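Local structure of putative short-chain dehydrogenase/reductase (Corynebacterium glutamicum, 3E9N) at residues A101-D104 with L105-V109; N208-R211 with F212-A216. The protein is a predicted oxidoreductase of the short-chain dehydrogenase/reductase family, tentatively assigned as an acetoacetyl-CoA reductase that would work with a nicotinamide cofactor. All coordinates share one frame; numbering follows the deposited sequence.

Contact 1: residues A101-D104 with L105-V109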
# COMPACT_ATOMS: atom_id res chain seq x y z
N ALA A 101 0.88 6.46 25.61
CA ALA A 101 -0.54 6.81 25.62
C ALA A 101 -1.23 6.41 24.30
O ALA A 101 -2.27 5.74 24.28
CB ALA A 101 -0.69 8.30 25.90
N HIS A 102 -0.68 6.87 23.18
CA HIS A 102 -1.23 6.52 21.89
C HIS A 102 -1.26 5.03 21.55
O HIS A 102 -2.31 4.53 21.14
CB HIS A 102 -0.48 7.23 20.80
CG HIS A 102 -1.09 8.51 20.41
ND1 HIS A 102 -2.12 8.59 19.48
CD2 HIS A 102 -0.83 9.78 20.80
CE1 HIS A 102 -2.46 9.86 19.33
NE2 HIS A 102 -1.68 10.61 20.11
N LEU A 103 -0.13 4.35 21.68
CA LEU A 103 -0.07 2.94 21.34
C LEU A 103 -0.94 2.16 22.26
O LEU A 103 -1.56 1.19 21.82
CB LEU A 103 1.35 2.37 21.43
CG LEU A 103 2.23 2.92 20.32
CD1 LEU A 103 3.66 2.38 20.42
CD2 LEU A 103 1.60 2.58 18.99
N ASP A 104 -0.96 2.50 23.54
CA ASP A 104 -1.80 1.75 24.49
C ASP A 104 -3.26 1.83 24.01
O ASP A 104 -3.94 0.84 23.79
CB ASP A 104 -1.74 2.36 25.90
CG ASP A 104 -0.56 1.87 26.71
OD1 ASP A 104 -0.32 2.41 27.81
OD2 ASP A 104 0.15 0.94 26.24
N LEU A 105 -3.71 3.05 23.82
CA LEU A 105 -5.10 3.26 23.54
C LEU A 105 -5.51 2.88 22.12
O LEU A 105 -6.58 2.31 21.95
CB LEU A 105 -5.48 4.69 23.84
CG LEU A 105 -6.96 4.99 23.74
CD1 LEU A 105 -7.72 4.09 24.71
CD2 LEU A 105 -7.17 6.48 24.08
N ASN A 106 -4.69 3.17 21.10
CA ASN A 106 -5.08 2.94 19.68
C ASN A 106 -4.78 1.52 19.13
O ASN A 106 -5.34 1.09 18.11
CB ASN A 106 -4.43 3.97 18.75
CG ASN A 106 -4.72 5.42 19.15
OD1 ASN A 106 -5.73 5.72 19.78
ND2 ASN A 106 -3.85 6.36 18.70
N VAL A 107 -3.88 0.80 19.80
CA VAL A 107 -3.42 -0.47 19.25
C VAL A 107 -3.54 -1.58 20.29
O VAL A 107 -4.17 -2.61 20.02
CB VAL A 107 -1.96 -0.37 18.79
CG1 VAL A 107 -1.49 -1.67 18.20
CG2 VAL A 107 -1.80 0.77 17.78
N ILE A 108 -2.99 -1.40 21.49
CA ILE A 108 -2.96 -2.52 22.44
C ILE A 108 -4.35 -2.87 23.02
O ILE A 108 -4.77 -4.01 23.03
CB ILE A 108 -1.86 -2.39 23.51
CG1 ILE A 108 -0.50 -2.09 22.86
CG2 ILE A 108 -1.79 -3.69 24.29
CD1 ILE A 108 0.68 -1.60 23.84
N VAL A 109 -5.11 -1.84 23.39
CA VAL A 109 -6.44 -2.03 23.89
C VAL A 109 -7.32 -2.74 22.82
O VAL A 109 -7.86 -3.80 23.11
CB VAL A 109 -7.03 -0.70 24.37
CG1 VAL A 109 -8.54 -0.80 24.43
CG2 VAL A 109 -6.40 -0.27 25.72
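Leu103 and Ile108 meet through the backbone at a wider, pi-type turn in helix 95-124 of a Rossmann-type short-chain dehydrogenase/reductase fold. The evidence is the i to i+5 bonding: Ile108 N donates to Leu103 O at 3.0 Å and Val109 N to Asp104 O at 3.0 Å, whereas just before it Asn106 N still reaches His102 O in the alpha-helical way, at 2.7 Å. Leu103 O is gripped twice, since Val107 N also donates to it, from 40° above the carbonyl plane. Leu103 and Val107 run side by side, CD2 of Leu103 lying 4.0 Å from CG2 of Val107. His102 and Asn106 likewise point the same way, with ring and amide planes 74° apart and the amide at the ring edge, where ND2 of Asn106 is 2.9 Å from ND1 of His102.

Further out, helix 144-164 packs on His102, Leu103, Asn106 and Val107, and Tyr146 meets the His102 ring. Leu103 and Ile108 pack on Ile108 and Leu103 of a second subunit, placing the turn at a subunit interface. With CG1 anti to its carbonyl carbon (chi1 -50°), Ile108 carries CD1 to 3.5 Å from OD2 of Asp104.

Contact 2: residues N208-R211 with F212-A216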
# COMPACT_ATOMS: atom_id res chain seq x y z
N ASN A 208 -23.01 5.44 9.98
CA ASN A 208 -23.47 4.80 8.72
C ASN A 208 -22.46 3.80 8.15
O ASN A 208 -22.86 2.75 7.64
CB ASN A 208 -23.89 5.83 7.64
CG ASN A 208 -24.90 6.83 8.17
OD1 ASN A 208 -25.51 6.59 9.20
ND2 ASN A 208 -25.03 7.97 7.52
N ALA A 209 -21.16 4.13 8.23
CA ALA A 209 -20.17 3.21 7.70
C ALA A 209 -20.22 1.92 8.48
O ALA A 209 -20.14 0.84 7.89
CB ALA A 209 -18.75 3.81 7.71
N ILE A 210 -20.37 2.04 9.80
CA ILE A 210 -20.46 0.87 10.65
C ILE A 210 -21.70 0.06 10.34
O ILE A 210 -21.63 -1.15 10.17
CB ILE A 210 -20.25 1.18 12.16
CG1 ILE A 210 -18.76 1.31 12.40
CG2 ILE A 210 -20.81 0.05 13.02
CD1 ILE A 210 -18.41 2.29 13.36
N ARG A 211 -22.81 0.75 10.16
CA ARG A 211 -24.06 0.09 9.81
C ARG A 211 -23.93 -0.63 8.46
O ARG A 211 -24.37 -1.76 8.30
CB ARG A 211 -25.19 1.15 9.78
CG ARG A 211 -26.58 0.64 9.25
CD ARG A 211 -27.09 -0.65 10.01
NE ARG A 211 -27.28 -0.36 11.42
CZ ARG A 211 -27.75 -1.25 12.30
NH1 ARG A 211 -27.90 -0.91 13.57
NH2 ARG A 211 -28.08 -2.47 11.93
N PHE A 212 -23.33 0.02 7.47
CA PHE A 212 -23.11 -0.65 6.21
C PHE A 212 -22.27 -1.92 6.38
O PHE A 212 -22.48 -2.92 5.68
CB PHE A 212 -22.42 0.30 5.23
CG PHE A 212 -21.96 -0.36 3.97
CD1 PHE A 212 -22.89 -0.81 3.03
CD2 PHE A 212 -20.62 -0.50 3.70
CE1 PHE A 212 -22.48 -1.42 1.88
CE2 PHE A 212 -20.19 -1.07 2.51
CZ PHE A 212 -21.11 -1.54 1.61
N VAL A 213 -21.32 -1.90 7.32
CA VAL A 213 -20.39 -3.03 7.38
C VAL A 213 -21.06 -4.27 7.97
O VAL A 213 -20.92 -5.41 7.46
CB VAL A 213 -19.11 -2.67 8.18
CG1 VAL A 213 -18.44 -3.93 8.78
CG2 VAL A 213 -18.10 -1.84 7.30
N ILE A 214 -21.81 -4.06 9.04
CA ILE A 214 -22.39 -5.19 9.78
C ILE A 214 -23.61 -5.73 9.07
O ILE A 214 -23.94 -6.91 9.21
CB ILE A 214 -22.73 -4.81 11.25
CG1 ILE A 214 -23.95 -3.88 11.36
CG2 ILE A 214 -21.55 -4.17 11.93
CD1 ILE A 214 -24.12 -3.32 12.82
N ASP A 215 -24.27 -4.88 8.28
CA ASP A 215 -25.43 -5.29 7.50
C ASP A 215 -25.06 -6.06 6.26
O ASP A 215 -25.94 -6.61 5.63
CB ASP A 215 -26.27 -4.08 7.07
CG ASP A 215 -27.28 -3.61 8.15
OD1 ASP A 215 -27.44 -4.22 9.26
OD2 ASP A 215 -27.96 -2.59 7.83
N ALA A 216 -23.80 -6.13 5.88
CA ALA A 216 -23.45 -6.87 4.64
C ALA A 216 -23.80 -8.33 4.68
O ALA A 216 -23.69 -8.97 5.71
CB ALA A 216 -21.97 -6.75 4.30
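Two successive bends, chi2 54° and chi3 61°, fold the Arg211 side chain back toward Asp215, four residues further along the chain at the C-terminal part of helix 203-214. The first torsion, with CG opposite the backbone N, starts the chain on the carbonyl side, and the arginine chain passes the carboxylate at a slant. The result is an i to i+4 salt bridge near the end of the helix: NH2 of Arg211 donates to OD1 of Asp215 at 3.3 Å. OD1 is met on its syn side, well out of the carboxylate plane, yet it lies nearly in the guanidinium plane. Only NH2 and OD1 are bonded between the two groups, and their planes stand 57° apart, so the bridge is single-point and not flat and two-pronged. The other carboxylate oxygen, OD2, sits against the aliphatic part of the arginine, 3.0 Å from CD. Ile214 supplies the packing over one guanidinium face, CD1 standing 4.1 Å above its centre.

Beneath the side chains, regular i to i+4 backbone bonding is carried by Phe212 N to Asn208 O (2.8 Å), Ile214 N to Ile210 O (3.1 Å) and Asp215 N to Arg211 O (3.1 Å). Val213 N is held less well, by weak bonds to both Ala209 O and Ile210 O.

Asp215 is not the main partner of the arginine: NE is bridged to Asp24 of helix 16-25 and NH2 also to Asp28; with Asp215 that makes three acidic residues round the guanidinium, which would probably favour its charged form. The helix lies against the sheet, with Ile210 and Val213 on strand 127-131 and Val213 also on strands 170-176 and 220-229. Phe212 stacks on Phe212 of a third subunit, while Ile210, Arg211 and Ile214 lean on helix 16-25.

Contact 1 comes first along the chain, in helix 95-124, and contact 2 follows in helix 203-214; strands 127-131 and 170-176 and helix 144-164 intervene. Their centres are 25 Å apart, on opposite sides of the chain's centre, and their nearest atoms stay about 14 Å from each other, without touching. Both helices belong to the framework of one parallel, seven-stranded sheet of Rossmann type, in which strand 127-131 follows the first helix and strand 220-229, at an edge within the chain, follows the second. Each contact faces a different copy of the protein: residues 101-109 meet the second subunit and residues 208-216 the third, so two separate surfaces of one chain serve the four-chain assembly.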